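Local coordinates for protein lovastatin nonaketide synthase, polyketide synthase component (Aspergillus terreus, PDB 7CPX) that builds the polyketide precursor of lovastatin from malonyl-CoA by repeated condensation, with methylation, ketoreduction and dehydration, working with the separate protein lovC, at residues Q292-K297 with A334-F339; A1730-P1735 with Q2315-Q2320; L1943-V1947 with H2090-A2095. The protein carries 2 engineered substitutions. All coordinates share one frame; numbering follows the deposited sequence.

Interaction 1 (Q292-K297 with A334-F339)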
ATOM      1  N   GLN A 292      34.218  36.537   3.033  1.00 81.50           N
ATOM      2  CA  GLN A 292      35.307  35.714   2.517  1.00 81.50           C
ATOM      3  C   GLN A 292      36.578  36.534   2.325  1.00 81.50           C
ATOM      4  O   GLN A 292      37.686  36.040   2.566  1.00 81.50           O
ATOM      5  CB  GLN A 292      34.878  35.057   1.208  1.00 81.50           C
ATOM      6  CG  GLN A 292      33.700  34.116   1.371  1.00 81.50           C
ATOM      7  CD  GLN A 292      33.054  33.753   0.054  1.00 81.50           C
ATOM      8  OE1 GLN A 292      33.551  34.107  -1.014  1.00 81.50           O
ATOM      9  NE2 GLN A 292      31.935  33.043   0.123  1.00 81.50           N
ATOM     10  N   GLU A 293      36.439  37.789   1.891  1.00 84.43           N
ATOM     11  CA  GLU A 293      37.599  38.666   1.793  1.00 84.43           C
ATOM     12  C   GLU A 293      38.235  38.874   3.160  1.00 84.43           C
ATOM     13  O   GLU A 293      39.464  38.821   3.300  1.00 84.43           O
ATOM     14  CB  GLU A 293      37.185  40.008   1.187  1.00 84.43           C
ATOM     15  CG  GLU A 293      38.312  41.024   1.067  1.00 84.43           C
ATOM     16  CD  GLU A 293      37.802  42.419   0.767  1.00 84.43           C
ATOM     17  OE1 GLU A 293      36.576  42.582   0.600  1.00 84.43           O
ATOM     18  OE2 GLU A 293      38.628  43.355   0.698  1.00 84.43           O
ATOM     19  N   ALA A 294      37.409  39.118   4.179  1.00 81.31           N
ATOM     20  CA  ALA A 294      37.931  39.272   5.530  1.00 81.31           C
ATOM     21  C   ALA A 294      38.598  37.989   6.000  1.00 81.31           C
ATOM     22  O   ALA A 294      39.634  38.029   6.672  1.00 81.31           O
ATOM     23  CB  ALA A 294      36.807  39.674   6.485  1.00 81.31           C
ATOM     24  N   LEU A 295      38.018  36.840   5.655  1.00 78.73           N
ATOM     25  CA  LEU A 295      38.620  35.562   6.013  1.00 78.73           C
ATOM     26  C   LEU A 295      40.006  35.426   5.405  1.00 78.73           C
ATOM     27  O   LEU A 295      40.963  35.044   6.085  1.00 78.73           O
ATOM     28  CB  LEU A 295      37.724  34.416   5.545  1.00 78.73           C
ATOM     29  CG  LEU A 295      38.355  33.025   5.499  1.00 78.73           C
ATOM     30  CD1 LEU A 295      38.890  32.633   6.859  1.00 78.73           C
ATOM     31  CD2 LEU A 295      37.347  32.001   5.013  1.00 78.73           C
ATOM     32  N   ILE A 296      40.129  35.729   4.114  1.00 81.42           N
ATOM     33  CA  ILE A 296      41.416  35.595   3.440  1.00 81.42           C
ATOM     34  C   ILE A 296      42.433  36.544   4.059  1.00 81.42           C
ATOM     35  O   ILE A 296      43.574  36.161   4.350  1.00 81.42           O
ATOM     36  CB  ILE A 296      41.258  35.843   1.930  1.00 81.42           C
ATOM     37  CG1 ILE A 296      40.355  34.773   1.317  1.00 81.42           C
ATOM     38  CG2 ILE A 296      42.614  35.835   1.254  1.00 81.42           C
ATOM     39  CD1 ILE A 296      39.882  35.097  -0.076  1.00 81.42           C
ATOM     40  N   LYS A 297      42.032  37.799   4.273  1.00 83.51           N
ATOM     41  CA  LYS A 297      42.957  38.774   4.838  1.00 83.51           C
ATOM     42  C   LYS A 297      43.404  38.363   6.235  1.00 83.51           C
ATOM     43  O   LYS A 297      44.595  38.442   6.560  1.00 83.51           O
ATOM     44  CB  LYS A 297      42.304  40.155   4.869  1.00 83.51           C
ATOM     45  CG  LYS A 297      42.080  40.758   3.493  1.00 83.51           C
ATOM     46  CD  LYS A 297      41.449  42.136   3.585  1.00 83.51           C
ATOM     47  CE  LYS A 297      41.360  42.799   2.221  1.00 83.51           C
ATOM     48  NZ  LYS A 297      40.773  44.164   2.300  1.00 83.51           N
ATOM     49  N   ALA A 334      35.428  38.392  -3.555  1.00 85.98           N
ATOM     50  CA  ALA A 334      36.211  38.269  -2.331  1.00 85.98           C
ATOM     51  C   ALA A 334      37.685  38.065  -2.652  1.00 85.98           C
ATOM     52  O   ALA A 334      38.558  38.705  -2.054  1.00 85.98           O
ATOM     53  CB  ALA A 334      35.682  37.113  -1.485  1.00 85.98           C
ATOM     54  N   ILE A 335      37.978  37.183  -3.606  1.00 84.23           N
ATOM     55  CA  ILE A 335      39.366  36.916  -3.971  1.00 84.23           C
ATOM     56  C   ILE A 335      40.017  38.177  -4.519  1.00 84.23           C
ATOM     57  O   ILE A 335      41.137  38.541  -4.136  1.00 84.23           O
ATOM     58  CB  ILE A 335      39.436  35.758  -4.984  1.00 84.23           C
ATOM     59  CG1 ILE A 335      38.963  34.462  -4.326  1.00 84.23           C
ATOM     60  CG2 ILE A 335      40.852  35.586  -5.508  1.00 84.23           C
ATOM     61  CD1 ILE A 335      38.816  33.308  -5.284  1.00 84.23           C
ATOM     62  N   ALA A 336      39.322  38.870  -5.424  1.00 86.00           N
ATOM     63  CA  ALA A 336      39.892  40.063  -6.035  1.00 86.00           C
ATOM     64  C   ALA A 336      40.142  41.147  -4.996  1.00 86.00           C
ATOM     65  O   ALA A 336      41.199  41.790  -5.001  1.00 86.00           O
ATOM     66  CB  ALA A 336      38.968  40.580  -7.136  1.00 86.00           C
ATOM     67  N   THR A 337      39.189  41.362  -4.092  1.00 86.53           N
ATOM     68  CA  THR A 337      39.328  42.409  -3.090  1.00 86.53           C
ATOM     69  C   THR A 337      40.312  42.040  -1.991  1.00 86.53           C
ATOM     70  O   THR A 337      40.827  42.937  -1.315  1.00 86.53           O
ATOM     71  CB  THR A 337      37.966  42.727  -2.469  1.00 86.53           C
ATOM     72  OG1 THR A 337      37.395  41.531  -1.925  1.00 86.53           O
ATOM     73  CG2 THR A 337      37.029  43.305  -3.514  1.00 86.53           C
ATOM     74  N   ALA A 338      40.585  40.750  -1.797  1.00 85.21           N
ATOM     75  CA  ALA A 338      41.567  40.348  -0.799  1.00 85.21           C
ATOM     76  C   ALA A 338      42.980  40.435  -1.358  1.00 85.21           C
ATOM     77  O   ALA A 338      43.882  40.968  -0.704  1.00 85.21           O
ATOM     78  CB  ALA A 338      41.270  38.928  -0.314  1.00 85.21           C
ATOM     79  N   PHE A 339      43.187  39.922  -2.569  1.00 85.96           N
ATOM     80  CA  PHE A 339      44.500  39.953  -3.198  1.00 85.96           C
ATOM     81  C   PHE A 339      44.717  41.183  -4.065  1.00 85.96           C
ATOM     82  O   PHE A 339      45.849  41.424  -4.497  1.00 85.96           O
ATOM     83  CB  PHE A 339      44.704  38.698  -4.048  1.00 85.96           C
ATOM     84  CG  PHE A 339      44.583  37.423  -3.272  1.00 85.96           C
ATOM     85  CD1 PHE A 339      45.593  37.012  -2.427  1.00 85.96           C
ATOM     86  CD2 PHE A 339      43.455  36.637  -3.390  1.00 85.96           C
ATOM     87  CE1 PHE A 339      45.481  35.842  -1.711  1.00 85.96           C
ATOM     88  CE2 PHE A 339      43.335  35.465  -2.680  1.00 85.96           C
ATOM     89  CZ  PHE A 339      44.350  35.065  -1.838  1.00 85.96           C
TER
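In the C-terminal half of the ketosynthase's thiolase fold, I296 of helix 289-302 drops as a knob into a hole on helix 327-339 made by A334, I335, A338 and F339. The local axes come within 8.3 Å of each other and cross at -41°, a closeness that the small side chains of A334 and A338 permit. A334 faces the start of 292-297, where its CA and that of E293 are the nearest pair; its CB is 3.5 Å from Q292 CB. The Q292 side chain in turn lies about 6 Å from that of H320, a predicted active-site residue.

The two branches of I296 divide the work. CG2 lies 3.7 Å from A338 CB and 3.6 Å from F339 CZ, coming in obliquely to the ring, while the CD1 end stretches toward the first turn of 334-339 and ends 4.4 Å from I335 CG1. The rings of Y300 and F317 both meet that of F339 nearly perpendicularly.

The other flank is polar. E293, with CG anti to its backbone N (chi1 179°), runs extended across T337 at about a right angle. Its OE2 is held from its own helix by K297 NZ at 2.8 Å, a salt bridge on the anti side of the carboxylate, 32° out of its plane. K297 CE meanwhile rests 3.6 Å from T337 O. The T337 hydroxyl appears to bond back to E333 O, though its modelled place is not secure.

No clear hydrogen bond joins the helices, so apolar fit carries the contact, and the charges pair along its partly exposed flank.

Interaction 2 (A1730-P1735 with Q2315-Q2320)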
ATOM      1  N   ALA A1730     -62.870  37.939 -28.464  1.00117.75           N
ATOM      2  CA  ALA A1730     -61.867  37.605 -29.469  1.00117.75           C
ATOM      3  C   ALA A1730     -61.259  36.235 -29.210  1.00117.75           C
ATOM      4  O   ALA A1730     -61.135  35.412 -30.125  1.00117.75           O
ATOM      5  CB  ALA A1730     -60.773  38.671 -29.481  1.00117.75           C
ATOM      6  N   TRP A1731     -60.878  35.969 -27.962  1.00111.79           N
ATOM      7  CA  TRP A1731     -60.114  34.765 -27.668  1.00111.79           C
ATOM      8  C   TRP A1731     -60.976  33.512 -27.729  1.00111.79           C
ATOM      9  O   TRP A1731     -60.450  32.417 -27.961  1.00111.79           O
ATOM     10  CB  TRP A1731     -59.457  34.893 -26.296  1.00111.79           C
ATOM     11  CG  TRP A1731     -58.449  35.997 -26.227  1.00111.79           C
ATOM     12  CD1 TRP A1731     -58.596  37.202 -25.611  1.00111.79           C
ATOM     13  CD2 TRP A1731     -57.141  36.001 -26.808  1.00111.79           C
ATOM     14  NE1 TRP A1731     -57.461  37.956 -25.765  1.00111.79           N
ATOM     15  CE2 TRP A1731     -56.551  37.242 -26.498  1.00111.79           C
ATOM     16  CE3 TRP A1731     -56.410  35.076 -27.558  1.00111.79           C
ATOM     17  CZ2 TRP A1731     -55.267  37.580 -26.911  1.00111.79           C
ATOM     18  CZ3 TRP A1731     -55.135  35.415 -27.966  1.00111.79           C
ATOM     19  CH2 TRP A1731     -54.577  36.656 -27.642  1.00111.79           C
ATOM     20  N   VAL A1732     -62.288  33.641 -27.538  1.00112.84           N
ATOM     21  CA  VAL A1732     -63.155  32.472 -27.451  1.00112.84           C
ATOM     22  C   VAL A1732     -64.110  32.332 -28.633  1.00112.84           C
ATOM     23  O   VAL A1732     -64.648  31.235 -28.847  1.00112.84           O
ATOM     24  CB  VAL A1732     -63.962  32.491 -26.137  1.00112.84           C
ATOM     25  CG1 VAL A1732     -64.551  31.116 -25.857  1.00112.84           C
ATOM     26  CG2 VAL A1732     -63.087  32.965 -24.988  1.00112.84           C
ATOM     27  N   GLN A1733     -64.348  33.399 -29.396  1.00115.02           N
ATOM     28  CA  GLN A1733     -65.308  33.348 -30.493  1.00115.02           C
ATOM     29  C   GLN A1733     -64.822  33.967 -31.794  1.00115.02           C
ATOM     30  O   GLN A1733     -65.340  33.592 -32.853  1.00115.02           O
ATOM     31  CB  GLN A1733     -66.616  34.044 -30.086  1.00115.02           C
ATOM     32  CG  GLN A1733     -67.264  33.469 -28.838  1.00115.02           C
ATOM     33  CD  GLN A1733     -67.698  32.028 -29.015  1.00115.02           C
ATOM     34  OE1 GLN A1733     -67.691  31.497 -30.125  1.00115.02           O
ATOM     35  NE2 GLN A1733     -68.077  31.386 -27.916  1.00115.02           N
ATOM     36  N   HIS A1734     -63.861  34.888 -31.765  1.00115.60           N
ATOM     37  CA  HIS A1734     -63.412  35.606 -32.958  1.00115.60           C
ATOM     38  C   HIS A1734     -61.891  35.600 -33.005  1.00115.60           C
ATOM     39  O   HIS A1734     -61.238  36.558 -32.566  1.00115.60           O
ATOM     40  CB  HIS A1734     -63.962  37.031 -32.977  1.00115.60           C
ATOM     41  CG  HIS A1734     -65.449  37.099 -33.123  1.00115.60           C
ATOM     42  ND1 HIS A1734     -66.067  37.386 -34.321  1.00115.60           N
ATOM     43  CD2 HIS A1734     -66.444  36.906 -32.224  1.00115.60           C
ATOM     44  CE1 HIS A1734     -67.377  37.373 -34.152  1.00115.60           C
ATOM     45  NE2 HIS A1734     -67.632  37.084 -32.889  1.00115.60           N
ATOM     46  N   PRO A1735     -61.290  34.533 -33.533  1.00111.97           N
ATOM     47  CA  PRO A1735     -59.821  34.478 -33.600  1.00111.97           C
ATOM     48  C   PRO A1735     -59.195  35.605 -34.403  1.00111.97           C
ATOM     49  O   PRO A1735     -58.036  35.947 -34.150  1.00111.97           O
ATOM     50  CB  PRO A1735     -59.553  33.113 -34.246  1.00111.97           C
ATOM     51  CG  PRO A1735     -60.756  32.300 -33.915  1.00111.97           C
ATOM     52  CD  PRO A1735     -61.908  33.257 -33.930  1.00111.97           C
ATOM     53  N   GLN A2315     -53.795  31.004 -30.623  1.00108.19           N
ATOM     54  CA  GLN A2315     -54.293  30.933 -29.252  1.00108.19           C
ATOM     55  C   GLN A2315     -55.811  30.992 -29.220  1.00108.19           C
ATOM     56  O   GLN A2315     -56.464  30.205 -28.526  1.00108.19           O
ATOM     57  CB  GLN A2315     -53.709  32.074 -28.420  1.00108.19           C
ATOM     58  CG  GLN A2315     -52.233  31.951 -28.109  1.00108.19           C
ATOM     59  CD  GLN A2315     -51.704  33.148 -27.346  1.00108.19           C
ATOM     60  OE1 GLN A2315     -52.434  34.106 -27.090  1.00108.19           O
ATOM     61  NE2 GLN A2315     -50.431  33.102 -26.977  1.00108.19           N
ATOM     62  N   ALA A2316     -56.393  31.934 -29.961  1.00109.11           N
ATOM     63  CA  ALA A2316     -57.842  32.081 -29.951  1.00109.11           C
ATOM     64  C   ALA A2316     -58.529  30.897 -30.609  1.00109.11           C
ATOM     65  O   ALA A2316     -59.611  30.494 -30.173  1.00109.11           O
ATOM     66  CB  ALA A2316     -58.246  33.375 -30.644  1.00109.11           C
ATOM     67  N   LEU A2317     -57.933  30.331 -31.660  1.00107.11           N
ATOM     68  CA  LEU A2317     -58.509  29.135 -32.256  1.00107.11           C
ATOM     69  C   LEU A2317     -58.487  27.980 -31.266  1.00107.11           C
ATOM     70  O   LEU A2317     -59.464  27.236 -31.153  1.00107.11           O
ATOM     71  CB  LEU A2317     -57.766  28.758 -33.534  1.00107.11           C
ATOM     72  CG  LEU A2317     -58.414  27.598 -34.292  1.00107.11           C
ATOM     73  CD1 LEU A2317     -58.457  27.885 -35.779  1.00107.11           C
ATOM     74  CD2 LEU A2317     -57.676  26.298 -34.022  1.00107.11           C
ATOM     75  N   ALA A2318     -57.391  27.827 -30.523  1.00105.99           N
ATOM     76  CA  ALA A2318     -57.339  26.786 -29.500  1.00105.99           C
ATOM     77  C   ALA A2318     -58.412  27.013 -28.443  1.00105.99           C
ATOM     78  O   ALA A2318     -59.104  26.077 -28.024  1.00105.99           O
ATOM     79  CB  ALA A2318     -55.955  26.755 -28.852  1.00105.99           C
ATOM     80  N   GLN A2319     -58.561  28.261 -28.000  1.00109.23           N
ATOM     81  CA  GLN A2319     -59.516  28.567 -26.941  1.00109.23           C
ATOM     82  C   GLN A2319     -60.947  28.314 -27.398  1.00109.23           C
ATOM     83  O   GLN A2319     -61.741  27.695 -26.680  1.00109.23           O
ATOM     84  CB  GLN A2319     -59.332  30.015 -26.493  1.00109.23           C
ATOM     85  CG  GLN A2319     -58.117  30.228 -25.609  1.00109.23           C
ATOM     86  CD  GLN A2319     -57.596  31.649 -25.659  1.00109.23           C
ATOM     87  OE1 GLN A2319     -57.620  32.293 -26.707  1.00109.23           O
ATOM     88  NE2 GLN A2319     -57.117  32.144 -24.526  1.00109.23           N
ATOM     89  N   GLN A2320     -61.299  28.781 -28.599  1.00109.30           N
ATOM     90  CA  GLN A2320     -62.648  28.577 -29.110  1.00109.30           C
ATOM     91  C   GLN A2320     -62.891  27.131 -29.513  1.00109.30           C
ATOM     92  O   GLN A2320     -64.046  26.696 -29.559  1.00109.30           O
ATOM     93  CB  GLN A2320     -62.905  29.504 -30.300  1.00109.30           C
ATOM     94  CG  GLN A2320     -62.088  29.182 -31.537  1.00109.30           C
ATOM     95  CD  GLN A2320     -62.940  28.647 -32.668  1.00109.30           C
ATOM     96  OE1 GLN A2320     -62.935  27.450 -32.953  1.00109.30           O
ATOM     97  NE2 GLN A2320     -63.677  29.536 -33.324  1.00109.30           N
TER
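W1731, A2316 and P1735 carry the apolar part of this contact, in which the loop after strand 1720-1728 is laid against helix 2305-2323. A2316 CB is wedged into the loop: it lies 3.5 Å from P1735 CA and 3.8 Å from P1735 CB. CE3 of the indole's six-membered ring lies 4.0 Å from A2316 CB, which is well out of the ring plane. Q2320 passes the CG corner of the proline, the side chains crossing at about a right angle; its chain bends at chi2 (111°), with Q2320 CG 4.1 Å from P1735 CG.

The aromatic part belongs to the indole. Its six-membered end runs alongside Q2315, the two side chains pointing the same way and the ring and amide planes 37° apart; W1731 CZ3 is 3.7 Å from Q2315 CB. The backbone N of A2316 is met at the edge of the indole, near its plane. V2393 and R1745 also touch W1731.

The backbone part is weaker. W1731 O receives a CA-H...O contact from A2316 CA at 3.3 Å, with 130° at the hydrogen, and the aliphatic part of Q2319 lies against the same oxygen. Inside the loop, H1734 N bonds to A1730 O at 3.2 Å and closes the turn. H1734 is also the N-cap residue of helix 1735-1750, with P1735 following. D1760 OD1 takes the N-H of A1730 and ties the turn to strand 1755-1761.

The contact joins a Rossmann-like subdomain, probably the structural half usual in polyketide ketoreductases, to the catalytic one, away from the annotated sites. With no clear conventional hydrogen bond across it, the joint rests on shape: a small alanine received between a proline and the six-membered ring of an indole, supplemented by a weak CA-H...O contact.

Interaction 3 (L1943-V1947 with H2090-A2095)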
ATOM      1  N   LEU A1943     -49.619 -16.504  -2.340  1.00126.87           N
ATOM      2  CA  LEU A1943     -50.031 -17.525  -3.291  1.00126.87           C
ATOM      3  C   LEU A1943     -49.663 -17.159  -4.719  1.00126.87           C
ATOM      4  O   LEU A1943     -49.410 -18.054  -5.526  1.00126.87           O
ATOM      5  CB  LEU A1943     -51.532 -17.782  -3.190  1.00126.87           C
ATOM      6  CG  LEU A1943     -51.972 -18.783  -2.121  1.00126.87           C
ATOM      7  CD1 LEU A1943     -51.265 -20.121  -2.294  1.00126.87           C
ATOM      8  CD2 LEU A1943     -51.740 -18.234  -0.729  1.00126.87           C
ATOM      9  N   ALA A1944     -49.613 -15.871  -5.053  1.00122.74           N
ATOM     10  CA  ALA A1944     -49.091 -15.484  -6.356  1.00122.74           C
ATOM     11  C   ALA A1944     -47.646 -15.936  -6.495  1.00122.74           C
ATOM     12  O   ALA A1944     -47.261 -16.538  -7.506  1.00122.74           O
ATOM     13  CB  ALA A1944     -49.206 -13.972  -6.541  1.00122.74           C
ATOM     14  N   ALA A1945     -46.837 -15.685  -5.462  1.00121.30           N
ATOM     15  CA  ALA A1945     -45.445 -16.125  -5.501  1.00121.30           C
ATOM     16  C   ALA A1945     -45.352 -17.644  -5.591  1.00121.30           C
ATOM     17  O   ALA A1945     -44.558 -18.184  -6.374  1.00121.30           O
ATOM     18  CB  ALA A1945     -44.699 -15.617  -4.269  1.00121.30           C
ATOM     19  N   ALA A1946     -46.157 -18.351  -4.796  1.00122.96           N
ATOM     20  CA  ALA A1946     -46.097 -19.808  -4.786  1.00122.96           C
ATOM     21  C   ALA A1946     -46.518 -20.392  -6.128  1.00122.96           C
ATOM     22  O   ALA A1946     -45.881 -21.322  -6.635  1.00122.96           O
ATOM     23  CB  ALA A1946     -46.977 -20.359  -3.664  1.00122.96           C
ATOM     24  N   VAL A1947     -47.592 -19.864  -6.717  1.00124.12           N
ATOM     25  CA  VAL A1947     -48.056 -20.363  -8.004  1.00124.12           C
ATOM     26  C   VAL A1947     -47.038 -20.051  -9.087  1.00124.12           C
ATOM     27  O   VAL A1947     -46.827 -20.852 -10.003  1.00124.12           O
ATOM     28  CB  VAL A1947     -49.439 -19.777  -8.337  1.00124.12           C
ATOM     29  CG1 VAL A1947     -49.843 -20.149  -9.754  1.00124.12           C
ATOM     30  CG2 VAL A1947     -50.474 -20.274  -7.343  1.00124.12           C
ATOM     31  N   HIS A2090     -57.440 -20.190  -8.725  1.00129.37           N
ATOM     32  CA  HIS A2090     -56.546 -21.123  -8.050  1.00129.37           C
ATOM     33  C   HIS A2090     -55.773 -20.431  -6.936  1.00129.37           C
ATOM     34  O   HIS A2090     -55.544 -21.017  -5.871  1.00129.37           O
ATOM     35  CB  HIS A2090     -55.590 -21.736  -9.074  1.00129.37           C
ATOM     36  CG  HIS A2090     -54.589 -22.681  -8.487  1.00129.37           C
ATOM     37  ND1 HIS A2090     -54.949 -23.848  -7.851  1.00129.37           N
ATOM     38  CD2 HIS A2090     -53.236 -22.637  -8.455  1.00129.37           C
ATOM     39  CE1 HIS A2090     -53.862 -24.480  -7.445  1.00129.37           C
ATOM     40  NE2 HIS A2090     -52.808 -23.767  -7.801  1.00129.37           N
ATOM     41  N   VAL A2091     -55.361 -19.184  -7.165  1.00127.71           N
ATOM     42  CA  VAL A2091     -54.614 -18.447  -6.150  1.00127.71           C
ATOM     43  C   VAL A2091     -55.449 -18.295  -4.886  1.00127.71           C
ATOM     44  O   VAL A2091     -54.992 -18.597  -3.776  1.00127.71           O
ATOM     45  CB  VAL A2091     -54.173 -17.080  -6.704  1.00127.71           C
ATOM     46  CG1 VAL A2091     -53.740 -16.159  -5.579  1.00127.71           C
ATOM     47  CG2 VAL A2091     -53.050 -17.261  -7.708  1.00127.71           C
ATOM     48  N   VAL A2092     -56.692 -17.829  -5.034  1.00129.72           N
ATOM     49  CA  VAL A2092     -57.549 -17.640  -3.870  1.00129.72           C
ATOM     50  C   VAL A2092     -57.917 -18.979  -3.248  1.00129.72           C
ATOM     51  O   VAL A2092     -58.049 -19.083  -2.024  1.00129.72           O
ATOM     52  CB  VAL A2092     -58.803 -16.828  -4.241  1.00129.72           C
ATOM     53  CG1 VAL A2092     -58.407 -15.464  -4.783  1.00129.72           C
ATOM     54  CG2 VAL A2092     -59.664 -17.581  -5.242  1.00129.72           C
ATOM     55  N   SER A2093     -58.099 -20.020  -4.064  1.00131.40           N
ATOM     56  CA  SER A2093     -58.404 -21.335  -3.512  1.00131.40           C
ATOM     57  C   SER A2093     -57.270 -21.824  -2.622  1.00131.40           C
ATOM     58  O   SER A2093     -57.503 -22.327  -1.517  1.00131.40           O
ATOM     59  CB  SER A2093     -58.664 -22.329  -4.644  1.00131.40           C
ATOM     60  OG  SER A2093     -58.922 -23.625  -4.132  1.00131.40           O
ATOM     61  N   LEU A2094     -56.029 -21.677  -3.089  1.00129.77           N
ATOM     62  CA  LEU A2094     -54.886 -22.084  -2.279  1.00129.77           C
ATOM     63  C   LEU A2094     -54.756 -21.211  -1.038  1.00129.77           C
ATOM     64  O   LEU A2094     -54.429 -21.705   0.047  1.00129.77           O
ATOM     65  CB  LEU A2094     -53.606 -22.023  -3.106  1.00129.77           C
ATOM     66  CG  LEU A2094     -53.443 -23.008  -4.258  1.00129.77           C
ATOM     67  CD1 LEU A2094     -52.192 -22.666  -5.049  1.00129.77           C
ATOM     68  CD2 LEU A2094     -53.372 -24.432  -3.737  1.00129.77           C
ATOM     69  N   ALA A2095     -55.004 -19.907  -1.178  1.00128.35           N
ATOM     70  CA  ALA A2095     -54.925 -19.014  -0.027  1.00128.35           C
ATOM     71  C   ALA A2095     -55.930 -19.424   1.039  1.00128.35           C
ATOM     72  O   ALA A2095     -55.622 -19.423   2.236  1.00128.35           O
ATOM     73  CB  ALA A2095     -55.163 -17.569  -0.465  1.00128.35           C
TER
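A chi1 of -85° keeps CG of L1943 roughly anti to its own carbonyl carbon and sends the branched end onto a turn of helix 2085-2095. For V1947, chi1 of 173° leaves CG1 anti to the backbone N and turns CG2 to the facing helix, and it is CG2 that does all the touching there.

L1943 lies on the backbone as much as on side chains. Its CG is 3.4 Å from V2091 O, an oxygen already bonded along its own helix to A2095 N. Its CB meets V2091 CG1 at 3.6 Å, and its CD2 reaches A2095 CB at 3.5 Å. The remaining branch, CD1, is directed at L2094, where the side chains approach obliquely; the modelled spacing is too short to be trusted.

One turn further along, V1947 CG2 is shared among three partners: L2094 CD1 at 3.7 Å, H2090 CD2 at 3.8 Å and V2091 CG2 at 4.0 Å. The methyl comes to the imidazole obliquely. One face of that ring is covered by L2094 from its own helix, with CG displaced toward the ring's rim. V1947 CG2 and L2094 CG thus both pack on the histidine, which is partly exposed while its neighbours in the contact are buried. No hydrogen bond crosses between the segments; the grip is entirely by van der Waals contact.

The local axes cross at 112° and approach to 9.4 Å, a steep crossing bridged by branched side chains. Y2087, earlier on helix 2085-2095, continues the contact against A1944 and V1947. Helix 1972-1985 touches both helices, through M1977 on L1943 and A1981 on L2094, while L1881 of strand 1869-1883 meets A1944 and A1945.

In the fold
The three contacts share no helix, strand or sheet. Interaction 1 comes first along the chain, in the ketosynthase, and its centre lies about 105 Å from that of interaction 2 and about 108 Å from that of interaction 3, across the chain's centre from both. The other two are about 57 Å apart, centre to centre. Interaction 3 falls within the 579 residues that separate the segments of interaction 2. Interaction 2 therefore brings chain from before and after this long insertion together at the ketoreductase, while interaction 3 joins helices inside the inserted part. Each contact thus lies in a different part of this multidomain synthase, with interaction 2 joining chain far apart in sequence.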